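Type 2A phosphatase-associated protein 42 (Saccharomyces cerevisiae, PDB 2V0P) inhibits the PP2A-like phosphatase SIT4 and associates with PP2A catalytic subunits, acting in TOR signalling in response to the available nitrogen source. Local coordinates at residues Q7-I12 and S69-A74; K40-L45 and Y77-L82; E145-P150 and K164-L169. All blocks are in the same frame, centred on the assembly; numbering follows the deposited sequence.

Interaction 1: residues Q7-I12 and S69-A74; sequences QFNDII and SIKFLA
Phe8 reaches Lys71 and Phe72 with one side of its ring. Phe8 CE2 lies 3.3 Å from Lys71 O, and that oxygen sits at the ring edge, close to the ring plane, so the polar backbone atom meets the polarised C-H rim of the phenyl group. The neighbouring rim atom turns to the second aromatic: Phe8 CD2 is 3.8 Å from Phe72 CD1, near the plane of the Phe72 ring. The two rings are inclined at 42°, with centroids 6.0 Å apart, too oblique to count as a stack or as an edge-to-face pair. The side chains slide past each other in opposite directions, and Phe8 CB also comes within 4.1 Å of Phe72 CE1. Farther round the ring, Phe8 CZ lies 4.1 Å from Ala74 C.

A chi1 of -151° carries the Phe8 ring to the side opposite the backbone N and out from helix 4-19 into this position. One helical turn later, Ile12 lays CG1 over one face of the Phe8 ring, 4.1 Å above its plane and offset toward the rim. Asn9 adds a looser contact at the margin, Asn9 OD1 lying 3.9 Å from Lys71 CE, where the two side chains cross at about a right angle. The lysine chain bends at chi3 and chi4, and its NZ is held by Ala68 O and Thr5 OG1; the second of these ties the loop back to helix 4-19.

The contact thus joins the first helix of this N-terminal domain to the loop leading into helix 75-83. Leu42 and Leu45 of helix 29-52 pack on Phe8, and Ile49 of that helix packs on Phe72. Across the loop, Ile70 and Leu73 meet Leu208 of helix 199-231.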
ATOM      1  N   GLN A   7      34.268   6.609 -16.523  1.00 32.63           N
ATOM      2  CA  GLN A   7      33.190   5.765 -16.808  1.00 34.42           C
ATOM      3  C   GLN A   7      32.067   5.877 -15.758  1.00 34.40           C
ATOM      4  O   GLN A   7      30.904   6.039 -16.121  1.00 37.95           O
ATOM      5  CB  GLN A   7      33.679   4.352 -16.940  1.00 33.94           C
ATOM      6  CG  GLN A   7      34.398   4.109 -18.313  1.00 37.12           C
ATOM      7  CD  GLN A   7      34.601   2.649 -18.592  1.00 39.57           C
ATOM      8  OE1 GLN A   7      34.857   1.869 -17.682  1.00 46.40           O
ATOM      9  NE2 GLN A   7      34.493   2.264 -19.844  1.00 44.02           N
ATOM     10  N   PHE A   8      32.436   5.738 -14.489  1.00 33.79           N
ATOM     11  CA  PHE A   8      31.507   5.983 -13.363  1.00 34.00           C
ATOM     12  C   PHE A   8      30.860   7.317 -13.345  1.00 34.57           C
ATOM     13  O   PHE A   8      29.590   7.393 -13.242  1.00 33.18           O
ATOM     14  CB  PHE A   8      32.102   5.669 -12.029  1.00 35.83           C
ATOM     15  CG  PHE A   8      31.074   5.247 -11.021  1.00 35.92           C
ATOM     16  CD1 PHE A   8      29.877   4.656 -11.446  1.00 45.30           C
ATOM     17  CD2 PHE A   8      31.276   5.421  -9.706  1.00 42.02           C
ATOM     18  CE1 PHE A   8      28.919   4.277 -10.530  1.00 46.28           C
ATOM     19  CE2 PHE A   8      30.338   5.042  -8.781  1.00 42.44           C
ATOM     20  CZ  PHE A   8      29.173   4.472  -9.178  1.00 44.67           C
ATOM     21  N   ASN A   9      31.684   8.349 -13.487  1.00 34.89           N
ATOM     22  CA  ASN A   9      31.225   9.723 -13.620  1.00 36.92           C
ATOM     23  C   ASN A   9      30.227   9.960 -14.763  1.00 37.62           C
ATOM     24  O   ASN A   9      29.246  10.656 -14.579  1.00 38.85           O
ATOM     25  CB  ASN A   9      32.397  10.713 -13.698  1.00 36.51           C
ATOM     26  CG  ASN A   9      33.188  10.781 -12.390  1.00 35.33           C
ATOM     27  OD1 ASN A   9      32.822  10.172 -11.435  1.00 37.76           O
ATOM     28  ND2 ASN A   9      34.307  11.486 -12.395  1.00 39.16           N
ATOM     29  N   ASP A  10      30.486   9.377 -15.928  1.00 37.49           N
ATOM     30  CA  ASP A  10      29.534   9.474 -17.043  1.00 36.74           C
ATOM     31  C   ASP A  10      28.209   8.787 -16.704  1.00 34.51           C
ATOM     32  O   ASP A  10      27.173   9.327 -16.997  1.00 35.44           O
ATOM     33  CB  ASP A  10      30.124   8.921 -18.343  1.00 38.40           C
ATOM     34  CG  ASP A  10      31.298   9.728 -18.842  1.00 42.49           C
ATOM     35  OD1 ASP A  10      31.555  10.828 -18.295  1.00 47.51           O
ATOM     36  OD2 ASP A  10      31.969   9.276 -19.809  1.00 47.39           O
ATOM     37  N   ILE A  11      28.265   7.633 -16.076  1.00 32.21           N
ATOM     38  CA  ILE A  11      27.099   6.872 -15.661  1.00 33.33           C
ATOM     39  C   ILE A  11      26.257   7.743 -14.717  1.00 33.48           C
ATOM     40  O   ILE A  11      25.039   7.921 -14.938  1.00 34.55           O
ATOM     41  CB  ILE A  11      27.455   5.482 -15.082  1.00 29.03           C
ATOM     42  CG1 ILE A  11      27.925   4.566 -16.220  1.00 35.99           C
ATOM     43  CG2 ILE A  11      26.211   4.860 -14.329  1.00 36.13           C
ATOM     44  CD1 ILE A  11      28.744   3.398 -15.863  1.00 30.92           C
ATOM     45  N   ILE A  12      26.920   8.387 -13.753  1.00 31.37           N
ATOM     46  CA  ILE A  12      26.188   9.066 -12.706  1.00 37.29           C
ATOM     47  C   ILE A  12      25.521  10.298 -13.293  1.00 36.42           C
ATOM     48  O   ILE A  12      24.386  10.625 -12.961  1.00 37.07           O
ATOM     49  CB  ILE A  12      27.114   9.446 -11.513  1.00 36.58           C
ATOM     50  CG1 ILE A  12      27.639   8.211 -10.806  1.00 39.69           C
ATOM     51  CG2 ILE A  12      26.430  10.443 -10.588  1.00 41.80           C
ATOM     52  CD1 ILE A  12      26.861   6.988 -11.014  1.00 46.50           C
ATOM     53  N   SER A  69      38.637   5.910  -5.138  1.00 30.26           N
ATOM     54  CA  SER A  69      38.061   4.600  -5.201  1.00 29.05           C
ATOM     55  C   SER A  69      36.775   4.474  -4.302  1.00 31.58           C
ATOM     56  O   SER A  69      36.051   3.509  -4.375  1.00 31.44           O
ATOM     57  CB  SER A  69      39.054   3.549  -4.748  1.00 28.77           C
ATOM     58  OG  SER A  69      40.205   3.439  -5.621  1.00 31.85           O
ATOM     59  N   ILE A  70      36.567   5.443  -3.440  1.00 32.09           N
ATOM     60  CA  ILE A  70      35.544   5.344  -2.413  1.00 33.09           C
ATOM     61  C   ILE A  70      34.183   5.421  -3.173  1.00 32.00           C
ATOM     62  O   ILE A  70      33.278   4.743  -2.784  1.00 33.32           O
ATOM     63  CB  ILE A  70      35.694   6.461  -1.401  1.00 33.00           C
ATOM     64  CG1 ILE A  70      36.923   6.200  -0.494  1.00 36.48           C
ATOM     65  CG2 ILE A  70      34.411   6.637  -0.558  1.00 35.59           C
ATOM     66  CD1 ILE A  70      37.105   7.249   0.565  1.00 39.28           C
ATOM     67  N   LYS A  71      34.114   6.245  -4.211  1.00 31.34           N
ATOM     68  CA  LYS A  71      32.966   6.431  -5.103  1.00 35.72           C
ATOM     69  C   LYS A  71      32.339   5.089  -5.497  1.00 34.20           C
ATOM     70  O   LYS A  71      31.167   4.961  -5.550  1.00 37.43           O
ATOM     71  CB  LYS A  71      33.423   7.056  -6.428  1.00 35.96           C
ATOM     72  CG  LYS A  71      33.329   8.554  -6.500  1.00 41.60           C
ATOM     73  CD  LYS A  71      34.155   9.160  -7.680  1.00 40.11           C
ATOM     74  CE  LYS A  71      34.709   8.152  -8.720  1.00 43.56           C
ATOM     75  NZ  LYS A  71      36.259   8.092  -8.661  1.00 37.15           N
ATOM     76  N   PHE A  72      33.193   4.123  -5.799  1.00 35.54           N
ATOM     77  CA  PHE A  72      32.830   2.851  -6.373  1.00 33.51           C
ATOM     78  C   PHE A  72      32.054   1.956  -5.425  1.00 29.95           C
ATOM     79  O   PHE A  72      31.476   1.018  -5.857  1.00 33.74           O
ATOM     80  CB  PHE A  72      34.081   2.086  -6.782  1.00 31.19           C
ATOM     81  CG  PHE A  72      34.949   2.819  -7.795  1.00 33.44           C
ATOM     82  CD1 PHE A  72      34.383   3.502  -8.847  1.00 30.82           C
ATOM     83  CD2 PHE A  72      36.322   2.844  -7.646  1.00 34.74           C
ATOM     84  CE1 PHE A  72      35.176   4.204  -9.752  1.00 37.13           C
ATOM     85  CE2 PHE A  72      37.136   3.507  -8.564  1.00 35.22           C
ATOM     86  CZ  PHE A  72      36.558   4.196  -9.608  1.00 35.04           C
ATOM     87  N   LEU A  73      32.171   2.157  -4.139  1.00 31.64           N
ATOM     88  CA  LEU A  73      31.422   1.372  -3.189  1.00 31.14           C
ATOM     89  C   LEU A  73      29.908   1.645  -3.515  1.00 28.84           C
ATOM     90  O   LEU A  73      29.024   0.881  -3.125  1.00 31.25           O
ATOM     91  CB  LEU A  73      31.748   1.864  -1.773  1.00 33.63           C
ATOM     92  CG  LEU A  73      33.104   1.445  -1.156  1.00 35.60           C
ATOM     93  CD1 LEU A  73      33.344   2.073   0.212  1.00 38.27           C
ATOM     94  CD2 LEU A  73      33.248  -0.074  -1.059  1.00 40.01           C
ATOM     95  N   ALA A  74      29.632   2.736  -4.183  1.00 28.85           N
ATOM     96  CA  ALA A  74      28.189   3.024  -4.613  1.00 31.14           C
ATOM     97  C   ALA A  74      27.660   2.398  -5.942  1.00 33.48           C
ATOM     98  O   ALA A  74      26.499   2.656  -6.350  1.00 34.16           O
ATOM     99  CB  ALA A  74      27.920   4.418  -4.599  1.00 27.05           C
TER

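Interaction 2: residues K40-L45 and Y77-L82; sequences KKLLNL and YYLGLL
Tyr78 touches Leu42 through its CB, with Tyr78 CB 3.7 Å from Leu42 CD2, while its ring leads away from the contact. Tyr77 CD2 lies 4.1 Å above the centre of one face of the Tyr78 ring. The Tyr77 ring has Leu81 CG above one face, offset toward its rim; it stacks with Phe211, and its hydroxyl bonds to Asp214, which places it against helix 199-231.

The segments form an antiparallel helix pair within the tetratricopeptide repeat-like, all-helical fold: their axes approach to 10.4 Å, with N-to-C directions 159° apart. No hydrogen bond crosses between them, and the contact is made by aliphatic groups. Leu42 is its centre. With CG anti to the backbone N (chi1 -174°), it extends toward helix 75-83, and its CD2 methyl is shared by three residues. Besides Tyr78, Leu42 CD2 meets Leu79 CD2 at 3.6 Å and Leu82 CD1 at 3.7 Å. Leu42 CD2 also lies 3.6 Å from Leu79 N, so it reaches the backbone of the opposing helix.

Ile12 of helix 4-19 packs on Tyr78, making that helix a third partner. Toward the more exposed margin, Leu43 crosses Leu79 at about a right angle, and Leu79 CD2 lies 3.8 Å from Leu43 CD2.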
ATOM      1  N   LYS A  40      23.816  -1.683 -18.549  1.00 34.10           N
ATOM      2  CA  LYS A  40      24.785  -2.594 -19.127  1.00 36.01           C
ATOM      3  C   LYS A  40      26.235  -2.069 -18.833  1.00 34.24           C
ATOM      4  O   LYS A  40      27.075  -2.821 -18.375  1.00 36.03           O
ATOM      5  CB  LYS A  40      24.517  -2.831 -20.621  1.00 36.88           C
ATOM      6  CG  LYS A  40      23.247  -3.639 -20.909  1.00 38.37           C
ATOM      7  CD  LYS A  40      23.065  -3.857 -22.417  1.00 39.55           C
ATOM      8  CE  LYS A  40      21.792  -4.634 -22.754  1.00 44.99           C
ATOM      9  NZ  LYS A  40      21.887  -6.092 -22.418  1.00 48.83           N
ATOM     10  N   LYS A  41      26.460  -0.782 -19.049  1.00 32.71           N
ATOM     11  CA  LYS A  41      27.718  -0.099 -18.741  1.00 34.36           C
ATOM     12  C   LYS A  41      28.116  -0.207 -17.276  1.00 34.85           C
ATOM     13  O   LYS A  41      29.285  -0.427 -16.959  1.00 33.70           O
ATOM     14  CB  LYS A  41      27.619   1.380 -19.067  1.00 34.83           C
ATOM     15  CG  LYS A  41      27.705   1.707 -20.543  1.00 36.22           C
ATOM     16  CD  LYS A  41      27.547   3.179 -20.734  1.00 40.44           C
ATOM     17  CE  LYS A  41      27.552   3.540 -22.212  1.00 47.88           C
ATOM     18  NZ  LYS A  41      27.322   5.017 -22.382  1.00 51.54           N
ATOM     19  N   LEU A  42      27.160   0.046 -16.390  1.00 31.75           N
ATOM     20  CA  LEU A  42      27.445  -0.074 -14.959  1.00 32.20           C
ATOM     21  C   LEU A  42      27.738  -1.508 -14.531  1.00 31.22           C
ATOM     22  O   LEU A  42      28.521  -1.717 -13.664  1.00 33.76           O
ATOM     23  CB  LEU A  42      26.352   0.580 -14.132  1.00 32.47           C
ATOM     24  CG  LEU A  42      26.544   0.671 -12.613  1.00 32.95           C
ATOM     25  CD1 LEU A  42      27.845   1.416 -12.302  1.00 34.90           C
ATOM     26  CD2 LEU A  42      25.350   1.418 -11.996  1.00 32.91           C
ATOM     27  N   LEU A  43      27.112  -2.498 -15.158  1.00 33.42           N
ATOM     28  CA  LEU A  43      27.328  -3.870 -14.826  1.00 33.23           C
ATOM     29  C   LEU A  43      28.772  -4.206 -15.280  1.00 34.47           C
ATOM     30  O   LEU A  43      29.493  -4.884 -14.599  1.00 34.63           O
ATOM     31  CB  LEU A  43      26.332  -4.745 -15.568  1.00 35.10           C
ATOM     32  CG  LEU A  43      24.885  -4.788 -15.009  1.00 32.80           C
ATOM     33  CD1 LEU A  43      24.054  -5.595 -15.965  1.00 39.75           C
ATOM     34  CD2 LEU A  43      24.897  -5.417 -13.666  1.00 37.64           C
ATOM     35  N   ASN A  44      29.136  -3.706 -16.434  1.00 33.50           N
ATOM     36  CA  ASN A  44      30.456  -3.929 -16.989  1.00 36.75           C
ATOM     37  C   ASN A  44      31.496  -3.315 -16.091  1.00 35.64           C
ATOM     38  O   ASN A  44      32.527  -3.925 -15.861  1.00 36.71           O
ATOM     39  CB  ASN A  44      30.516  -3.392 -18.422  1.00 37.50           C
ATOM     40  CG  ASN A  44      29.974  -4.385 -19.407  1.00 39.81           C
ATOM     41  OD1 ASN A  44      29.854  -5.565 -19.081  1.00 44.82           O
ATOM     42  ND2 ASN A  44      29.667  -3.937 -20.624  1.00 44.28           N
ATOM     43  N   LEU A  45      31.147  -2.165 -15.502  1.00 37.02           N
ATOM     44  CA  LEU A  45      32.041  -1.410 -14.587  1.00 35.29           C
ATOM     45  C   LEU A  45      32.259  -2.095 -13.258  1.00 35.98           C
ATOM     46  O   LEU A  45      33.441  -2.257 -12.788  1.00 35.60           O
ATOM     47  CB  LEU A  45      31.562   0.014 -14.461  1.00 35.76           C
ATOM     48  CG  LEU A  45      32.366   1.042 -13.700  1.00 39.70           C
ATOM     49  CD1 LEU A  45      33.754   1.169 -14.343  1.00 40.50           C
ATOM     50  CD2 LEU A  45      31.623   2.355 -13.718  1.00 41.52           C
ATOM     51  N   TYR A  77      24.434   0.779  -5.376  1.00 35.46           N
ATOM     52  CA  TYR A  77      23.416   1.728  -5.110  1.00 34.99           C
ATOM     53  C   TYR A  77      22.818   2.220  -6.455  1.00 36.08           C
ATOM     54  O   TYR A  77      21.599   2.259  -6.615  1.00 32.07           O
ATOM     55  CB  TYR A  77      23.893   2.908  -4.281  1.00 35.45           C
ATOM     56  CG  TYR A  77      22.964   4.082  -4.129  1.00 32.04           C
ATOM     57  CD1 TYR A  77      21.785   4.029  -3.301  1.00 32.74           C
ATOM     58  CD2 TYR A  77      23.237   5.284  -4.766  1.00 29.90           C
ATOM     59  CE1 TYR A  77      20.972   5.137  -3.175  1.00 27.34           C
ATOM     60  CE2 TYR A  77      22.423   6.352  -4.600  1.00 36.11           C
ATOM     61  CZ  TYR A  77      21.262   6.236  -3.779  1.00 30.93           C
ATOM     62  OH  TYR A  77      20.483   7.287  -3.638  1.00 30.86           O
ATOM     63  N   TYR A  78      23.702   2.575  -7.393  1.00 33.77           N
ATOM     64  CA  TYR A  78      23.293   3.142  -8.618  1.00 33.30           C
ATOM     65  C   TYR A  78      22.548   2.042  -9.488  1.00 35.07           C
ATOM     66  O   TYR A  78      21.649   2.365 -10.197  1.00 33.82           O
ATOM     67  CB  TYR A  78      24.511   3.776  -9.337  1.00 36.46           C
ATOM     68  CG  TYR A  78      24.746   5.183  -8.861  1.00 33.27           C
ATOM     69  CD1 TYR A  78      25.762   5.485  -8.002  1.00 35.94           C
ATOM     70  CD2 TYR A  78      23.869   6.197  -9.221  1.00 36.57           C
ATOM     71  CE1 TYR A  78      25.955   6.742  -7.564  1.00 38.60           C
ATOM     72  CE2 TYR A  78      24.034   7.479  -8.758  1.00 41.26           C
ATOM     73  CZ  TYR A  78      25.091   7.739  -7.930  1.00 40.31           C
ATOM     74  OH  TYR A  78      25.298   9.012  -7.475  1.00 42.22           O
ATOM     75  N   LEU A  79      22.971   0.801  -9.410  1.00 35.24           N
ATOM     76  CA  LEU A  79      22.298  -0.288 -10.066  1.00 37.25           C
ATOM     77  C   LEU A  79      20.870  -0.404  -9.474  1.00 36.95           C
ATOM     78  O   LEU A  79      19.926  -0.518 -10.209  1.00 38.16           O
ATOM     79  CB  LEU A  79      23.078  -1.596  -9.967  1.00 36.05           C
ATOM     80  CG  LEU A  79      24.341  -1.891 -10.845  1.00 33.39           C
ATOM     81  CD1 LEU A  79      24.852  -3.179 -10.430  1.00 33.56           C
ATOM     82  CD2 LEU A  79      24.068  -1.914 -12.308  1.00 33.48           C
ATOM     83  N   GLY A  80      20.755  -0.342  -8.153  1.00 36.92           N
ATOM     84  CA  GLY A  80      19.442  -0.252  -7.481  1.00 35.59           C
ATOM     85  C   GLY A  80      18.509   0.774  -8.055  1.00 31.92           C
ATOM     86  O   GLY A  80      17.377   0.456  -8.398  1.00 35.30           O
ATOM     87  N   LEU A  81      18.986   1.981  -8.168  1.00 31.83           N
ATOM     88  CA  LEU A  81      18.253   3.088  -8.670  1.00 34.54           C
ATOM     89  C   LEU A  81      17.855   2.916 -10.176  1.00 34.22           C
ATOM     90  O   LEU A  81      16.724   3.229 -10.586  1.00 35.12           O
ATOM     91  CB  LEU A  81      19.041   4.341  -8.491  1.00 33.75           C
ATOM     92  CG  LEU A  81      19.304   4.901  -7.114  1.00 35.66           C
ATOM     93  CD1 LEU A  81      20.149   6.105  -7.303  1.00 38.28           C
ATOM     94  CD2 LEU A  81      17.966   5.239  -6.419  1.00 36.24           C
ATOM     95  N   LEU A  82      18.787   2.430 -10.976  1.00 34.91           N
ATOM     96  CA  LEU A  82      18.511   2.296 -12.399  1.00 33.55           C
ATOM     97  C   LEU A  82      17.555   1.163 -12.693  1.00 33.01           C
ATOM     98  O   LEU A  82      16.653   1.355 -13.460  1.00 33.83           O
ATOM     99  CB  LEU A  82      19.825   2.076 -13.185  1.00 36.40           C
ATOM    100  CG  LEU A  82      20.828   3.225 -13.083  1.00 28.20           C
ATOM    101  CD1 LEU A  82      22.188   2.662 -13.483  1.00 40.88           C
ATOM    102  CD2 LEU A  82      20.524   4.281 -13.967  1.00 28.21           C
TER

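Interaction 3: residues E145-P150 and K164-L169; sequences ELYAQP and KEKIEL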
ATOM      1  N   GLU A 145       9.858  -6.690   8.044  1.00 43.80           N
ATOM      2  CA  GLU A 145      11.131  -6.781   8.794  1.00 42.69           C
ATOM      3  C   GLU A 145      11.884  -5.458   8.872  1.00 42.27           C
ATOM      4  O   GLU A 145      12.842  -5.275   9.641  1.00 44.42           O
ATOM      5  CB  GLU A 145      12.046  -7.836   8.149  1.00 42.47           C
ATOM      6  CG  GLU A 145      11.470  -9.254   8.155  1.00 42.00           C
ATOM      7  CD  GLU A 145      12.314 -10.231   7.374  1.00 41.33           C
ATOM      8  OE1 GLU A 145      12.752  -9.893   6.261  1.00 45.65           O
ATOM      9  OE2 GLU A 145      12.552 -11.333   7.877  1.00 40.84           O
ATOM     10  N   LEU A 146      11.465  -4.535   8.046  1.00 41.44           N
ATOM     11  CA  LEU A 146      12.091  -3.274   7.921  1.00 41.23           C
ATOM     12  C   LEU A 146      11.616  -2.273   8.981  1.00 42.04           C
ATOM     13  O   LEU A 146      12.405  -1.466   9.490  1.00 42.22           O
ATOM     14  CB  LEU A 146      11.788  -2.788   6.524  1.00 41.76           C
ATOM     15  CG  LEU A 146      12.564  -1.722   5.828  1.00 41.40           C
ATOM     16  CD1 LEU A 146      14.038  -2.116   5.525  1.00 41.53           C
ATOM     17  CD2 LEU A 146      11.774  -1.459   4.575  1.00 37.33           C
ATOM     18  N   TYR A 147      10.327  -2.342   9.302  1.00 41.62           N
ATOM     19  CA  TYR A 147       9.701  -1.538  10.349  1.00 41.55           C
ATOM     20  C   TYR A 147       8.685  -2.421  11.041  1.00 42.66           C
ATOM     21  O   TYR A 147       8.168  -3.372  10.435  1.00 44.40           O
ATOM     22  CB  TYR A 147       8.976  -0.331   9.770  1.00 39.30           C
ATOM     23  CG  TYR A 147       9.828   0.704   9.057  1.00 39.53           C
ATOM     24  CD1 TYR A 147       9.785   0.824   7.689  1.00 34.02           C
ATOM     25  CD2 TYR A 147      10.627   1.580   9.776  1.00 39.65           C
ATOM     26  CE1 TYR A 147      10.525   1.767   7.025  1.00 36.69           C
ATOM     27  CE2 TYR A 147      11.395   2.529   9.133  1.00 41.77           C
ATOM     28  CZ  TYR A 147      11.346   2.616   7.770  1.00 37.67           C
ATOM     29  OH  TYR A 147      12.069   3.583   7.189  1.00 36.56           O
ATOM     30  N   ALA A 148       8.396  -2.126  12.305  1.00 43.56           N
ATOM     31  CA  ALA A 148       7.235  -2.715  12.971  1.00 44.49           C
ATOM     32  C   ALA A 148       5.988  -2.284  12.192  1.00 44.55           C
ATOM     33  O   ALA A 148       5.941  -1.163  11.692  1.00 45.02           O
ATOM     34  CB  ALA A 148       7.168  -2.244  14.407  1.00 44.65           C
ATOM     35  N   GLN A 149       4.997  -3.172  12.050  1.00 44.15           N
ATOM     36  CA  GLN A 149       3.794  -2.852  11.275  1.00 43.57           C
ATOM     37  C   GLN A 149       2.546  -3.050  12.147  1.00 42.72           C
ATOM     38  O   GLN A 149       2.526  -3.961  12.961  1.00 42.34           O
ATOM     39  CB  GLN A 149       3.683  -3.730  10.023  1.00 44.08           C
ATOM     40  CG  GLN A 149       4.905  -3.762   9.124  1.00 44.21           C
ATOM     41  CD  GLN A 149       5.096  -2.516   8.257  1.00 44.22           C
ATOM     42  OE1 GLN A 149       4.315  -1.556   8.295  1.00 40.93           O
ATOM     43  NE2 GLN A 149       6.152  -2.532   7.479  1.00 46.21           N
ATOM     44  N   PRO A 150       1.520  -2.197  11.995  1.00 42.32           N
ATOM     45  CA  PRO A 150       0.366  -2.410  12.877  1.00 43.13           C
ATOM     46  C   PRO A 150      -0.250  -3.774  12.576  1.00 43.60           C
ATOM     47  O   PRO A 150      -0.309  -4.172  11.399  1.00 44.13           O
ATOM     48  CB  PRO A 150      -0.591  -1.288  12.482  1.00 42.77           C
ATOM     49  CG  PRO A 150      -0.152  -0.861  11.117  1.00 43.72           C
ATOM     50  CD  PRO A 150       1.310  -1.076  11.069  1.00 42.03           C
ATOM     51  N   LYS A 164       7.167   6.294  14.767  1.00 28.35           N
ATOM     52  CA  LYS A 164       8.345   6.671  15.565  1.00 28.58           C
ATOM     53  C   LYS A 164       9.593   6.318  14.773  1.00 29.32           C
ATOM     54  O   LYS A 164      10.447   7.150  14.583  1.00 29.52           O
ATOM     55  CB  LYS A 164       8.373   5.972  16.913  1.00 28.89           C
ATOM     56  CG  LYS A 164       9.673   6.199  17.642  1.00 24.99           C
ATOM     57  CD  LYS A 164       9.756   5.406  18.879  1.00 32.57           C
ATOM     58  CE  LYS A 164      11.097   5.623  19.576  1.00 32.13           C
ATOM     59  NZ  LYS A 164      12.075   4.720  18.949  1.00 30.82           N
ATOM     60  N   GLU A 165       9.627   5.084  14.273  1.00 30.74           N
ATOM     61  CA  GLU A 165      10.731   4.537  13.448  1.00 32.92           C
ATOM     62  C   GLU A 165      10.973   5.264  12.094  1.00 32.59           C
ATOM     63  O   GLU A 165      12.129   5.467  11.692  1.00 36.74           O
ATOM     64  CB  GLU A 165      10.512   3.036  13.245  1.00 32.66           C
ATOM     65  CG  GLU A 165      10.709   2.197  14.503  1.00 32.92           C
ATOM     66  CD  GLU A 165      10.370   0.703  14.327  1.00 36.21           C
ATOM     67  OE1 GLU A 165      10.288   0.202  13.164  1.00 40.50           O
ATOM     68  OE2 GLU A 165      10.202   0.026  15.372  1.00 42.34           O
ATOM     69  N   LYS A 166       9.906   5.666  11.432  1.00 33.22           N
ATOM     70  CA  LYS A 166       9.901   6.523  10.257  1.00 35.32           C
ATOM     71  C   LYS A 166      10.457   7.927  10.501  1.00 35.93           C
ATOM     72  O   LYS A 166      11.361   8.403   9.745  1.00 36.11           O
ATOM     73  CB  LYS A 166       8.492   6.592   9.608  1.00 36.76           C
ATOM     74  CG  LYS A 166       8.014   5.304   8.879  1.00 42.66           C
ATOM     75  CD  LYS A 166       8.854   4.920   7.658  1.00 48.33           C
ATOM     76  CE  LYS A 166       8.234   5.308   6.311  1.00 50.92           C
ATOM     77  NZ  LYS A 166       7.024   4.486   5.987  1.00 53.25           N
ATOM     78  N   ILE A 167       9.995   8.554  11.581  1.00 33.98           N
ATOM     79  CA  ILE A 167      10.436   9.882  11.962  1.00 34.48           C
ATOM     80  C   ILE A 167      11.959   9.848  12.228  1.00 33.44           C
ATOM     81  O   ILE A 167      12.649  10.727  11.809  1.00 32.84           O
ATOM     82  CB  ILE A 167       9.711  10.403  13.186  1.00 33.35           C
ATOM     83  CG1 ILE A 167       8.306  10.922  12.809  1.00 37.15           C
ATOM     84  CG2 ILE A 167      10.506  11.533  13.839  1.00 36.02           C
ATOM     85  CD1 ILE A 167       7.459  11.350  13.961  1.00 39.74           C
ATOM     86  N   GLU A 168      12.441   8.791  12.863  1.00 33.79           N
ATOM     87  CA  GLU A 168      13.877   8.610  13.130  1.00 35.47           C
ATOM     88  C   GLU A 168      14.718   8.439  11.879  1.00 36.03           C
ATOM     89  O   GLU A 168      15.795   9.015  11.797  1.00 35.17           O
ATOM     90  CB  GLU A 168      14.124   7.461  14.087  1.00 34.32           C
ATOM     91  CG  GLU A 168      13.637   7.735  15.456  1.00 40.32           C
ATOM     92  CD  GLU A 168      13.693   6.522  16.378  1.00 44.12           C
ATOM     93  OE1 GLU A 168      13.870   5.378  15.882  1.00 47.69           O
ATOM     94  OE2 GLU A 168      13.578   6.727  17.601  1.00 45.34           O
ATOM     95  N   LEU A 169      14.221   7.645  10.919  1.00 35.69           N
ATOM     96  CA  LEU A 169      14.762   7.586   9.558  1.00 37.18           C
ATOM     97  C   LEU A 169      14.795   8.945   8.901  1.00 36.92           C
ATOM     98  O   LEU A 169      15.854   9.394   8.408  1.00 38.36           O
ATOM     99  CB  LEU A 169      14.009   6.603   8.660  1.00 37.77           C
ATOM    100  CG  LEU A 169      14.683   6.557   7.256  1.00 38.35           C
ATOM    101  CD1 LEU A 169      15.964   5.782   7.311  1.00 42.05           C
ATOM    102  CD2 LEU A 169      13.725   5.992   6.254  1.00 43.75           C
TER
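Tyr147 presents an edge to Glu165 and a face to Lys166. Its CB already points toward the helix, and with CG beside the backbone N, opposite the carbonyl carbon, the ring lies along Glu165. Glu165 OE1 is close to the ring plane, 3.7 Å from Tyr147 CD2, and the ring and carboxylate planes differ by only 29°. The extended glutamate chain runs past the tyrosine in the opposite direction, bringing its carboxylate to the backbone. There Ala148 N donates a hydrogen bond to Glu165 OE1, 3.1 Å long and fairly straight at 159°. The N-H comes to the syn side of the carboxylate, somewhat out of its plane, while Glu165 OE2 lies 3.9 Å from Ala148 CB.

In this all-helical, tetratricopeptide repeat-like domain, the bond joins the extended chain that follows the short helix 143-146 to the long helix 156-186. It gives a backbone N-H outside helical bonding a side-chain acceptor.

Lys166 folds over the tyrosine instead of extending away. The turn at chi2 (-64°) sets Lys166 CD above the ring, 3.8 Å from the Tyr147 centroid, in a CH-pi contact. The methylene is displaced toward the phenol end, where Lys166 CD lies 3.4 Å from Tyr147 CZ. Further bends at chi3 and chi4 lead the ammonium, still on the same side of the ring, to a salt bridge with Glu220 of helix 199-231; Lys166 NZ also pairs with Glu165 OE1 of the second subunit, so the subunit interface adjoins this site.

Leu169, one turn after Glu165, closes on the far end of the tyrosine. Its CD2 methyl comes close to the hydroxyl at the ring edge, with Leu169 CD2 3.1 Å from Tyr147 OH.

Interactions 1 and 2 are neighbours, their centres 10 Å apart, and their segments alternate along the chain. They touch directly, with Phe8 CE1 3.5 Å from Leu42 CD1. Helices 4-19, 29-52 and 75-83, with the loop before the last, therefore form a compact early-helix cluster of the N-terminal domain. Interaction 3 comes later in the chain, on the opposite side of its centre; its own centre lies about 31 Å from that of interaction 1 and 29 Å from that of interaction 2, with nearest atoms about 17 Å and 12 Å away respectively. It belongs to a separately packed region beside the second subunit. Helix 199-231 borders all three, linking the two regions.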